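Side-chain contacts in CELL WALL surface anchor family protein (Streptococcus pneumoniae, PDB 2WW8), which serves as the pilus adhesin RrgA of the pneumococcus and probably recognises host cells through an integrin-like domain: residues 500-505 and 509-514; 650-655 and 659-664; 666-669 and 673-676. All blocks are in the same frame, centred on the assembly; numbering follows the deposited sequence.

Contact 1: 500-505 and 509-514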
ATOM      1  N   ILE A 500      55.812 -23.186 -12.342  1.00 17.36           N
ATOM      2  CA  ILE A 500      54.698 -24.039 -12.740  1.00 17.46           C
ATOM      3  C   ILE A 500      55.050 -25.504 -12.481  1.00 17.50           C
ATOM      4  O   ILE A 500      54.160 -26.347 -12.476  1.00 17.46           O
ATOM      5  CB  ILE A 500      54.427 -23.853 -14.273  1.00 19.86           C
ATOM      6  CG1 ILE A 500      54.110 -22.402 -14.664  1.00 23.14           C
ATOM      7  CG2 ILE A 500      53.306 -24.695 -14.803  1.00 21.39           C
ATOM      8  CD1 ILE A 500      53.199 -21.605 -13.797  1.00 15.56           C
ATOM      9  N   LEU A 501      56.346 -25.817 -12.326  1.00 14.68           N
ATOM     10  CA  LEU A 501      56.812 -27.170 -12.143  1.00 15.59           C
ATOM     11  C   LEU A 501      56.711 -27.642 -10.690  1.00 15.51           C
ATOM     12  O   LEU A 501      56.421 -26.859  -9.788  1.00 14.17           O
ATOM     13  CB  LEU A 501      58.313 -27.208 -12.522  1.00 15.15           C
ATOM     14  CG  LEU A 501      58.613 -26.773 -13.984  1.00 17.85           C
ATOM     15  CD1 LEU A 501      60.149 -26.651 -14.221  1.00 19.19           C
ATOM     16  CD2 LEU A 501      58.008 -27.709 -15.017  1.00 13.38           C
ATOM     17  N   ALA A 502      56.861 -28.952 -10.531  1.00 15.65           N
ATOM     18  CA  ALA A 502      56.971 -29.618  -9.233  1.00 16.11           C
ATOM     19  C   ALA A 502      58.222 -29.014  -8.559  1.00 16.23           C
ATOM     20  O   ALA A 502      59.146 -28.506  -9.223  1.00 14.19           O
ATOM     21  CB  ALA A 502      57.161 -31.067  -9.549  1.00 14.50           C
ATOM     22  N   TYR A 503      58.266 -29.054  -7.239  1.00 15.46           N
ATOM     23  CA  TYR A 503      59.418 -28.536  -6.498  1.00 15.30           C
ATOM     24  C   TYR A 503      59.574 -29.378  -5.213  1.00 16.10           C
ATOM     25  O   TYR A 503      58.606 -29.995  -4.751  1.00 16.17           O
ATOM     26  CB  TYR A 503      59.199 -27.027  -6.265  1.00 16.28           C
ATOM     27  CG  TYR A 503      58.095 -26.752  -5.251  1.00 15.23           C
ATOM     28  CD1 TYR A 503      56.717 -26.701  -5.628  1.00 13.59           C
ATOM     29  CD2 TYR A 503      58.426 -26.528  -3.910  1.00 19.03           C
ATOM     30  CE1 TYR A 503      55.714 -26.440  -4.681  1.00 15.97           C
ATOM     31  CE2 TYR A 503      57.406 -26.265  -2.966  1.00 16.39           C
ATOM     32  CZ  TYR A 503      56.087 -26.221  -3.345  1.00 17.62           C
ATOM     33  OH  TYR A 503      55.129 -26.009  -2.366  1.00 15.00           O
ATOM     34  N   PRO A 504      60.814 -29.527  -4.684  1.00 17.75           N
ATOM     35  CA  PRO A 504      62.123 -29.333  -5.403  1.00 16.64           C
ATOM     36  C   PRO A 504      62.264 -30.267  -6.610  1.00 17.18           C
ATOM     37  O   PRO A 504      62.065 -31.472  -6.522  1.00 15.41           O
ATOM     38  CB  PRO A 504      63.168 -29.614  -4.334  1.00 16.98           C
ATOM     39  CG  PRO A 504      62.354 -29.443  -2.982  1.00 14.63           C
ATOM     40  CD  PRO A 504      61.012 -30.010  -3.311  1.00 15.33           C
ATOM     41  N   PHE A 505      62.531 -29.689  -7.781  1.00 18.32           N
ATOM     42  CA  PHE A 505      62.341 -30.426  -9.020  1.00 17.80           C
ATOM     43  C   PHE A 505      63.221 -31.666  -9.136  1.00 18.73           C
ATOM     44  O   PHE A 505      62.819 -32.707  -9.697  1.00 19.15           O
ATOM     45  CB  PHE A 505      62.573 -29.447 -10.182  1.00 18.88           C
ATOM     46  CG  PHE A 505      62.211 -30.015 -11.486  1.00 18.39           C
ATOM     47  CD1 PHE A 505      60.884 -30.023 -11.917  1.00 20.41           C
ATOM     48  CD2 PHE A 505      63.198 -30.585 -12.298  1.00 22.60           C
ATOM     49  CE1 PHE A 505      60.531 -30.559 -13.183  1.00 16.35           C
ATOM     50  CE2 PHE A 505      62.865 -31.120 -13.544  1.00 18.65           C
ATOM     51  CZ  PHE A 505      61.556 -31.120 -14.003  1.00 16.90           C
ATOM     52  N   THR A 509      63.592 -37.333  -2.758  1.00 17.13           N
ATOM     53  CA  THR A 509      62.738 -37.792  -1.651  1.00 16.08           C
ATOM     54  C   THR A 509      61.384 -37.150  -1.875  1.00 16.21           C
ATOM     55  O   THR A 509      60.751 -37.419  -2.885  1.00 15.92           O
ATOM     56  CB  THR A 509      63.312 -37.572  -0.192  1.00 15.87           C
ATOM     57  OG1 THR A 509      63.488 -36.173   0.118  1.00 13.37           O
ATOM     58  CG2 THR A 509      64.677 -38.297   0.012  1.00 14.11           C
ATOM     59  N   ALA A 510      60.948 -36.254  -0.988  1.00 16.84           N
ATOM     60  CA  ALA A 510      59.663 -35.561  -1.143  1.00 13.99           C
ATOM     61  C   ALA A 510      59.671 -34.588  -2.318  1.00 14.23           C
ATOM     62  O   ALA A 510      60.670 -33.893  -2.562  1.00 14.86           O
ATOM     63  CB  ALA A 510      59.276 -34.842   0.176  1.00 12.22           C
ATOM     64  N   LYS A 511      58.552 -34.535  -3.039  1.00 12.92           N
ATOM     65  CA  LYS A 511      58.404 -33.668  -4.193  1.00 13.43           C
ATOM     66  C   LYS A 511      56.943 -33.288  -4.240  1.00 11.70           C
ATOM     67  O   LYS A 511      56.100 -34.177  -4.143  1.00 12.96           O
ATOM     68  CB  LYS A 511      58.865 -34.357  -5.485  1.00 13.97           C
ATOM     69  CG  LYS A 511      58.817 -33.386  -6.700  1.00 17.17           C
ATOM     70  CD  LYS A 511      59.192 -34.085  -8.035  1.00 20.78           C
ATOM     71  CE  LYS A 511      60.594 -34.702  -8.106  1.00 18.31           C
ATOM     72  NZ  LYS A 511      60.782 -35.319  -9.470  1.00 19.30           N
ATOM     73  N   ILE A 512      56.668 -31.989  -4.328  1.00 10.81           N
ATOM     74  CA  ILE A 512      55.286 -31.507  -4.411  1.00 11.78           C
ATOM     75  C   ILE A 512      54.883 -31.436  -5.880  1.00 13.91           C
ATOM     76  O   ILE A 512      55.611 -30.845  -6.687  1.00 11.28           O
ATOM     77  CB  ILE A 512      55.145 -30.089  -3.792  1.00 12.01           C
ATOM     78  CG1 ILE A 512      55.880 -30.050  -2.400  1.00 11.03           C
ATOM     79  CG2 ILE A 512      53.611 -29.615  -3.827  1.00  6.97           C
ATOM     80  CD1 ILE A 512      55.415 -31.071  -1.283  1.00 13.32           C
ATOM     81  N   THR A 513      53.750 -32.055  -6.218  1.00 13.50           N
ATOM     82  CA  THR A 513      53.425 -32.275  -7.635  1.00 14.57           C
ATOM     83  C   THR A 513      52.021 -31.785  -8.011  1.00 16.19           C
ATOM     84  O   THR A 513      51.564 -32.002  -9.142  1.00 16.68           O
ATOM     85  CB  THR A 513      53.602 -33.780  -8.064  1.00 15.14           C
ATOM     86  OG1 THR A 513      52.643 -34.628  -7.404  1.00 16.73           O
ATOM     87  CG2 THR A 513      55.036 -34.306  -7.780  1.00 11.79           C
ATOM     88  N   ASN A 514      51.298 -31.157  -7.076  1.00 14.00           N
ATOM     89  CA  ASN A 514      50.037 -30.537  -7.469  1.00 12.78           C
ATOM     90  C   ASN A 514      49.698 -29.437  -6.451  1.00 14.11           C
ATOM     91  O   ASN A 514      50.337 -29.369  -5.392  1.00 12.19           O
ATOM     92  CB  ASN A 514      48.913 -31.608  -7.533  1.00 12.40           C
ATOM     93  CG  ASN A 514      48.660 -32.263  -6.175  1.00 13.63           C
ATOM     94  OD1 ASN A 514      48.082 -31.661  -5.272  1.00 13.04           O
ATOM     95  ND2 ASN A 514      49.067 -33.492  -6.034  1.00 14.71           N
TER
HETATM   96  O   HOH W   1      60.640 -33.439 -11.398  1.00 15.83           O
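With its CG set between the backbone N and the carbonyl carbon (chi1 71°), the phenol ring of Tyr-503 is brought back toward Ile-512, although its CB leaves the backbone away from segment 509-514. Ile-512 meets it with CG1 beside the backbone N and CG2 beside the carbonyl carbon (chi1 -47°), which leaves the branch point itself facing the ring. Ile-512 CB thus sits over one face of the phenol, displaced toward the rim, in a CH-pi contact 4.1 Å from the ring centroid; its closest ring atom is Tyr-503 CE1, while CG1 reaches toward CZ.

The same two residues pair through their backbones as a single antiparallel bridge of the hydrogen-bonded type. Ile-512 N gives a short, nearly straight bond of 2.8 Å to Tyr-503 O, and the return bond from Tyr-503 N to Ile-512 O is longer at 3.2 Å. Ile-512 O also receives a CA-H...O contact from Ala-502 CA at 3.1 Å.

The Lys-511 side chain runs alongside segment 500-505, its CD 3.9 Å from Ala-502 CB, and a bend at chi3 brings the ammonium to the Phe-505 carbonyl. The direct bond from Lys-511 NZ to Phe-505 O is weak, but a water completes a triangle, accepting from NZ at 2.7 Å and donating to Phe-505 O. This water also lies over the centre of one face of the Phe-505 ring.

The Tyr-503 hydroxyl is hydrogen-bonded to Ile-396 N. The arrangement is an isolated bridge tying together two parts of one irregular loop, which connects strand 489-496 to helix 516-526. It is packed between two helices: Ile-512 lies on Pro-518 and Trp-521 of helix 516-526, whereas Pro-504 and Ala-510 rest on helix 407-416.

Contact 2: 650-655 and 659-664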
ATOM      1  N   ALA A 650      -6.863 -21.947   5.453  1.00 11.89           N
ATOM      2  CA  ALA A 650      -7.493 -20.681   5.854  1.00 13.09           C
ATOM      3  C   ALA A 650      -9.009 -20.789   5.729  1.00 14.93           C
ATOM      4  O   ALA A 650      -9.486 -21.442   4.801  1.00 14.91           O
ATOM      5  CB  ALA A 650      -7.010 -19.480   5.011  1.00 12.94           C
ATOM      6  N   LYS A 651      -9.747 -20.212   6.683  1.00 15.65           N
ATOM      7  CA  LYS A 651     -11.198 -20.170   6.579  1.00 16.56           C
ATOM      8  C   LYS A 651     -11.602 -18.750   6.905  1.00 17.70           C
ATOM      9  O   LYS A 651     -10.977 -18.119   7.764  1.00 14.88           O
ATOM     10  CB  LYS A 651     -11.847 -21.099   7.596  1.00 16.62           C
ATOM     11  CG  LYS A 651     -12.082 -22.479   7.041  1.00 25.64           C
ATOM     12  CD  LYS A 651     -11.301 -23.516   7.773  1.00 30.17           C
ATOM     13  CE  LYS A 651     -11.517 -24.853   7.042  1.00 39.08           C
ATOM     14  NZ  LYS A 651     -10.965 -25.007   5.641  1.00 43.73           N
ATOM     15  N   VAL A 652     -12.666 -18.277   6.240  1.00 16.06           N
ATOM     16  CA  VAL A 652     -13.289 -16.997   6.544  1.00 15.74           C
ATOM     17  C   VAL A 652     -14.659 -17.274   7.149  1.00 16.33           C
ATOM     18  O   VAL A 652     -15.501 -17.897   6.494  1.00 15.93           O
ATOM     19  CB  VAL A 652     -13.361 -16.124   5.295  1.00 16.06           C
ATOM     20  CG1 VAL A 652     -13.828 -14.721   5.655  1.00 17.33           C
ATOM     21  CG2 VAL A 652     -11.963 -16.059   4.628  1.00 15.17           C
ATOM     22  N   LEU A 653     -14.890 -16.829   8.384  1.00 14.66           N
ATOM     23  CA  LEU A 653     -16.136 -17.092   9.108  1.00 17.69           C
ATOM     24  C   LEU A 653     -16.819 -15.788   9.479  1.00 17.50           C
ATOM     25  O   LEU A 653     -16.184 -14.716   9.611  1.00 18.70           O
ATOM     26  CB  LEU A 653     -15.878 -17.896  10.396  1.00 17.53           C
ATOM     27  CG  LEU A 653     -14.978 -19.092  10.048  1.00 21.65           C
ATOM     28  CD1 LEU A 653     -14.358 -19.751  11.272  1.00 26.96           C
ATOM     29  CD2 LEU A 653     -15.880 -20.167   9.271  1.00 21.30           C
ATOM     30  N   TYR A 654     -18.132 -15.879   9.648  1.00 16.15           N
ATOM     31  CA  TYR A 654     -18.868 -14.667   9.982  1.00 16.76           C
ATOM     32  C   TYR A 654     -19.849 -15.040  11.080  1.00 18.18           C
ATOM     33  O   TYR A 654     -20.726 -15.878  10.848  1.00 16.86           O
ATOM     34  CB  TYR A 654     -19.695 -14.128   8.816  1.00 14.59           C
ATOM     35  CG  TYR A 654     -20.555 -12.914   9.231  1.00 16.40           C
ATOM     36  CD1 TYR A 654     -19.964 -11.714   9.656  1.00 18.26           C
ATOM     37  CD2 TYR A 654     -21.934 -12.966   9.217  1.00 17.57           C
ATOM     38  CE1 TYR A 654     -20.720 -10.620  10.049  1.00 20.05           C
ATOM     39  CE2 TYR A 654     -22.723 -11.862   9.613  1.00 18.47           C
ATOM     40  CZ  TYR A 654     -22.105 -10.688   9.996  1.00 20.13           C
ATOM     41  OH  TYR A 654     -22.833  -9.580  10.362  1.00 19.71           O
ATOM     42  N   ASP A 655     -19.680 -14.450  12.262  1.00 18.87           N
ATOM     43  CA  ASP A 655     -20.546 -14.767  13.404  1.00 21.00           C
ATOM     44  C   ASP A 655     -21.694 -13.745  13.346  1.00 21.87           C
ATOM     45  O   ASP A 655     -21.449 -12.536  13.472  1.00 20.57           O
ATOM     46  CB  ASP A 655     -19.764 -14.654  14.726  1.00 21.93           C
ATOM     47  CG  ASP A 655     -18.445 -15.487  14.751  1.00 29.62           C
ATOM     48  OD1 ASP A 655     -18.423 -16.670  14.292  1.00 29.98           O
ATOM     49  OD2 ASP A 655     -17.381 -14.975  15.228  1.00 32.23           O
ATOM     50  N   LYS A 659     -21.695 -10.060  14.815  1.00 19.91           N
ATOM     51  CA  LYS A 659     -21.360  -9.256  13.618  1.00 19.02           C
ATOM     52  C   LYS A 659     -19.828  -9.193  13.406  1.00 17.80           C
ATOM     53  O   LYS A 659     -19.215  -8.129  13.344  1.00 18.52           O
ATOM     54  CB  LYS A 659     -21.984  -7.844  13.672  1.00 18.96           C
ATOM     55  CG  LYS A 659     -23.524  -7.804  13.742  1.00 24.62           C
ATOM     56  CD  LYS A 659     -23.988  -6.334  13.985  1.00 37.57           C
ATOM     57  CE  LYS A 659     -22.817  -5.277  13.995  1.00 45.38           C
ATOM     58  NZ  LYS A 659     -22.870  -3.828  13.502  1.00 46.31           N
ATOM     59  N   ARG A 660     -19.190 -10.346  13.294  1.00 15.28           N
ATOM     60  CA  ARG A 660     -17.737 -10.355  13.286  1.00 14.74           C
ATOM     61  C   ARG A 660     -17.209 -11.374  12.275  1.00 14.47           C
ATOM     62  O   ARG A 660     -17.703 -12.489  12.226  1.00 13.75           O
ATOM     63  CB  ARG A 660     -17.298 -10.670  14.715  1.00 14.87           C
ATOM     64  CG  ARG A 660     -15.881 -11.079  14.893  1.00 17.87           C
ATOM     65  CD  ARG A 660     -15.641 -11.246  16.357  1.00 19.76           C
ATOM     66  NE  ARG A 660     -15.990 -12.594  16.756  1.00 25.74           N
ATOM     67  CZ  ARG A 660     -16.522 -12.915  17.933  1.00 33.16           C
ATOM     68  NH1 ARG A 660     -16.778 -11.988  18.861  1.00 37.09           N
ATOM     69  NH2 ARG A 660     -16.851 -14.171  18.180  1.00 29.06           N
ATOM     70  N   ILE A 661     -16.224 -10.960  11.492  1.00 12.97           N
ATOM     71  CA  ILE A 661     -15.525 -11.849  10.564  1.00 14.75           C
ATOM     72  C   ILE A 661     -14.318 -12.362  11.344  1.00 16.64           C
ATOM     73  O   ILE A 661     -13.632 -11.573  12.038  1.00 14.44           O
ATOM     74  CB  ILE A 661     -15.023 -11.083   9.323  1.00 15.30           C
ATOM     75  CG1 ILE A 661     -16.247 -10.550   8.554  1.00 15.92           C
ATOM     76  CG2 ILE A 661     -14.076 -11.959   8.419  1.00 15.68           C
ATOM     77  CD1 ILE A 661     -15.891  -9.644   7.425  1.00 14.81           C
ATOM     78  N   ARG A 662     -14.051 -13.660  11.201  1.00 16.05           N
ATOM     79  CA  ARG A 662     -12.758 -14.206  11.606  1.00 16.36           C
ATOM     80  C   ARG A 662     -12.093 -14.890  10.408  1.00 17.56           C
ATOM     81  O   ARG A 662     -12.732 -15.627   9.602  1.00 16.32           O
ATOM     82  CB  ARG A 662     -12.903 -15.209  12.764  1.00 14.54           C
ATOM     83  CG  ARG A 662     -13.343 -14.500  14.038  1.00 20.10           C
ATOM     84  CD  ARG A 662     -14.162 -15.392  14.929  1.00 22.70           C
ATOM     85  NE  ARG A 662     -13.479 -16.660  15.051  1.00 35.17           N
ATOM     86  CZ  ARG A 662     -14.034 -17.861  14.879  1.00 35.62           C
ATOM     87  NH1 ARG A 662     -15.347 -18.030  14.613  1.00 36.66           N
ATOM     88  NH2 ARG A 662     -13.230 -18.904  15.017  1.00 31.10           N
ATOM     89  N   VAL A 663     -10.786 -14.678  10.327  1.00 16.50           N
ATOM     90  CA  VAL A 663     -10.003 -15.472   9.381  1.00 15.25           C
ATOM     91  C   VAL A 663      -9.046 -16.324  10.218  1.00 15.77           C
ATOM     92  O   VAL A 663      -8.230 -15.787  10.975  1.00 15.66           O
ATOM     93  CB  VAL A 663      -9.231 -14.593   8.364  1.00 15.44           C
ATOM     94  CG1 VAL A 663      -8.401 -15.510   7.408  1.00 12.90           C
ATOM     95  CG2 VAL A 663     -10.115 -13.601   7.638  1.00 14.26           C
ATOM     96  N   THR A 664      -9.152 -17.642  10.065  1.00 16.35           N
ATOM     97  CA  THR A 664      -8.349 -18.611  10.788  1.00 16.30           C
ATOM     98  C   THR A 664      -7.386 -19.330   9.865  1.00 14.78           C
ATOM     99  O   THR A 664      -7.585 -19.323   8.663  1.00 17.77           O
ATOM    100  CB  THR A 664      -9.250 -19.633  11.536  1.00 18.70           C
ATOM    101  OG1 THR A 664      -9.964 -20.389  10.567  1.00 17.37           O
ATOM    102  CG2 THR A 664     -10.293 -18.959  12.520  1.00 14.34           C
TER
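Asp-655 draws in two arginines of the opposing strand and forms a salt-bridge network on the face that carries Leu-653, Asp-655, Arg-660 and Arg-662. Its OD2 lies 3.1 Å from Arg-660 NH2 and nearly as close to NE, both weak as hydrogen bonds, with the carboxylate and guanidinium planes 79° apart. Its OD1 meets Arg-662 NH1 at 3.4 Å, again a weak bond, but here the oxygen lies at the edge of a guanidinium nearly coplanar with the carboxylate. The bend of Arg-662 at chi3 (48°) carries the guanidinium back across the strands, where Leu-653 CD1 covers one of its faces. Two positive groups sharing one carboxylate would be expected to favour its ionised form.

Apolar contacts occupy the other face. Val-652 CG1 and Ile-661 CG2 lie side by side at 3.9 Å, and Tyr-654 CD1 touches Ile-661 CG1 at 4.0 Å. The phenol runs on alongside Lys-659, its OH 3.6 Å from Lys-659 CA; the Lys-659 ammonium is engaged by Ile-606 O.

Backbone hydrogen bonds join Lys-651 to Thr-664, Leu-653 to Arg-662 and Asp-655 to Arg-660 in reciprocal pairs, the shortest being 2.8 Å, as from Leu-653 N to Arg-662 O. Val-652 with Val-663 and Tyr-654 with Ile-661 are the non-hydrogen-bonded pairs between them.

Lys-659 and Arg-660 both face Asp-655, a G1 beta bulge at the turn end of an antiparallel hairpin that edges one sheet of the Ig-like domain.

Contact 3: 666-669 and 673-676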
ATOM      1  N   LEU A 666      -3.862 -19.030   9.359  1.00 11.63           N
ATOM      2  CA  LEU A 666      -2.839 -18.297   8.618  1.00 12.44           C
ATOM      3  C   LEU A 666      -1.465 -18.837   8.967  1.00 11.21           C
ATOM      4  O   LEU A 666      -1.145 -18.913  10.147  1.00 12.54           O
ATOM      5  CB  LEU A 666      -2.822 -16.801   9.019  1.00 12.20           C
ATOM      6  CG  LEU A 666      -4.182 -16.111   8.653  1.00 18.34           C
ATOM      7  CD1 LEU A 666      -4.268 -14.615   9.061  1.00 16.30           C
ATOM      8  CD2 LEU A 666      -4.361 -16.222   7.150  1.00 17.72           C
ATOM      9  N   TYR A 667      -0.641 -19.109   7.960  1.00 13.21           N
ATOM     10  CA  TYR A 667       0.740 -19.589   8.119  1.00 12.90           C
ATOM     11  C   TYR A 667       1.601 -18.798   7.134  1.00 13.49           C
ATOM     12  O   TYR A 667       1.472 -19.032   5.934  1.00 14.26           O
ATOM     13  CB  TYR A 667       0.867 -21.100   7.856  1.00 13.19           C
ATOM     14  CG  TYR A 667       0.070 -22.017   8.789  1.00 12.81           C
ATOM     15  CD1 TYR A 667      -1.328 -22.187   8.619  1.00 15.64           C
ATOM     16  CD2 TYR A 667       0.707 -22.711   9.817  1.00 11.29           C
ATOM     17  CE1 TYR A 667      -2.033 -23.010   9.460  1.00 14.11           C
ATOM     18  CE2 TYR A 667      -0.010 -23.590  10.668  1.00 14.25           C
ATOM     19  CZ  TYR A 667      -1.388 -23.694  10.472  1.00 14.55           C
ATOM     20  OH  TYR A 667      -2.164 -24.539  11.257  1.00 17.91           O
ATOM     21  N   LEU A 668       2.381 -17.825   7.608  1.00 12.53           N
ATOM     22  CA  LEU A 668       3.114 -16.880   6.761  1.00 13.80           C
ATOM     23  C   LEU A 668       4.496 -16.568   7.299  1.00 13.09           C
ATOM     24  O   LEU A 668       4.677 -16.264   8.518  1.00 10.95           O
ATOM     25  CB  LEU A 668       2.338 -15.560   6.656  1.00 14.32           C
ATOM     26  CG  LEU A 668       0.907 -15.747   6.144  1.00 19.04           C
ATOM     27  CD1 LEU A 668       0.044 -14.559   6.543  1.00 14.15           C
ATOM     28  CD2 LEU A 668       0.904 -15.986   4.623  1.00 19.10           C
ATOM     29  N   GLY A 669       5.440 -16.688   6.362  1.00 11.76           N
ATOM     30  CA  GLY A 669       6.810 -16.253   6.532  1.00 12.12           C
ATOM     31  C   GLY A 669       7.113 -15.006   5.734  1.00 12.67           C
ATOM     32  O   GLY A 669       6.224 -14.254   5.324  1.00 12.66           O
ATOM     33  N   LYS A 673       2.028 -13.081   1.926  1.00 12.54           N
ATOM     34  CA  LYS A 673       1.068 -12.073   2.293  1.00 11.47           C
ATOM     35  C   LYS A 673      -0.348 -12.474   1.888  1.00 13.09           C
ATOM     36  O   LYS A 673      -0.552 -12.981   0.789  1.00 14.91           O
ATOM     37  CB  LYS A 673       1.472 -10.789   1.650  1.00 10.08           C
ATOM     38  CG  LYS A 673       0.516  -9.573   1.912  1.00 14.01           C
ATOM     39  CD  LYS A 673       1.226  -8.405   1.167  1.00 20.56           C
ATOM     40  CE  LYS A 673       0.625  -7.025   1.460  1.00 26.31           C
ATOM     41  NZ  LYS A 673       0.765  -6.040   0.294  1.00 29.94           N
ATOM     42  N   VAL A 674      -1.313 -12.300   2.783  1.00 13.62           N
ATOM     43  CA  VAL A 674      -2.722 -12.655   2.485  1.00 15.07           C
ATOM     44  C   VAL A 674      -3.527 -11.354   2.492  1.00 15.92           C
ATOM     45  O   VAL A 674      -3.182 -10.452   3.285  1.00 15.38           O
ATOM     46  CB  VAL A 674      -3.241 -13.532   3.641  1.00 15.92           C
ATOM     47  CG1 VAL A 674      -4.745 -13.767   3.570  1.00 19.64           C
ATOM     48  CG2 VAL A 674      -2.536 -14.896   3.499  1.00 18.25           C
ATOM     49  N   THR A 675      -4.557 -11.290   1.643  1.00 14.18           N
ATOM     50  CA  THR A 675      -5.485 -10.139   1.499  1.00 15.48           C
ATOM     51  C   THR A 675      -6.941 -10.570   1.642  1.00 16.10           C
ATOM     52  O   THR A 675      -7.382 -11.542   0.997  1.00 15.18           O
ATOM     53  CB  THR A 675      -5.306  -9.491   0.111  1.00 15.10           C
ATOM     54  OG1 THR A 675      -3.924  -9.158  -0.060  1.00 18.05           O
ATOM     55  CG2 THR A 675      -6.176  -8.210  -0.093  1.00 13.13           C
ATOM     56  N   LEU A 676      -7.677  -9.875   2.508  1.00 15.57           N
ATOM     57  CA  LEU A 676      -9.092 -10.121   2.665  1.00 15.74           C
ATOM     58  C   LEU A 676      -9.825  -8.862   2.170  1.00 16.83           C
ATOM     59  O   LEU A 676      -9.442  -7.746   2.518  1.00 15.97           O
ATOM     60  CB  LEU A 676      -9.441 -10.332   4.133  1.00 14.86           C
ATOM     61  CG  LEU A 676     -10.933 -10.285   4.498  1.00 15.34           C
ATOM     62  CD1 LEU A 676     -11.694 -11.509   4.023  1.00 15.44           C
ATOM     63  CD2 LEU A 676     -11.151 -10.166   6.017  1.00 13.61           C
TER
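Val-674 CG2 is the methyl on which this contact turns, received by the two leucines of segment 666-669 across the interior of the Ig-like domain. The strands belong to different sheets: their short axes come no closer than 8.2 Å, a spacing bridged by side chains, and their directions differ by 143°. The joint is therefore apolar packing between layers of a beta sandwich.

In the first shell, Leu-668 places both methyls against the valine, CD2 nearer and CD1 at 4.0 Å from Val-674 CG2. The two side chains cross at about a right angle. Leu-668 has its CG beside the backbone N (chi1 -56°), and Val-674 CG2, anti to its carbonyl carbon, is the branch that meets the leucine methyls. Leu-666, two residues earlier on the same side of its strand, adds a looser touch through CD2, 4.3 Å from Val-674 CG2.

Farther out, each strand is fixed by its own sheet. Leu-666 and Leu-668 are hydrogen-bonded through the backbone to Gly-596 and Ile-593, and Leu-666 also packs on Ile-593 and Ile-598. Opposite them, Val-674 pairs through its backbone with Val-210 and rests its side chain on Leu-623 and Ala-625; Leu-646 and Leu-647 add loop contacts to Leu-668 and Val-674.

At the end near the connecting turn, Lys-673 N is hydrogen-bonded to Asn-626 OD1. Between the two segments the closest approach is Leu-668 CD2 to Val-674 CG2, 3.8 Å.

Overall arrangement
Contacts 2 and 3 work as neighbours in the Ig-like domain, their centres 14 Å apart, and share strand 660-668, which pairs with strand 651-655 in contact 2 and packs across to strand 673-682 in contact 3. They touch directly through Leu-676, whose CD2 lies 3.9 Å from Val-663 CG2, extending one apolar interior from the hairpin to the opposite layer. The side chain of Tyr-654 in contact 2 is about 9 Å from a bound calcium ion. Contact 1 stands apart in a different region of the elongated chain, with nearest atoms about 57 Å from contact 2 and about 46 Å from contact 3.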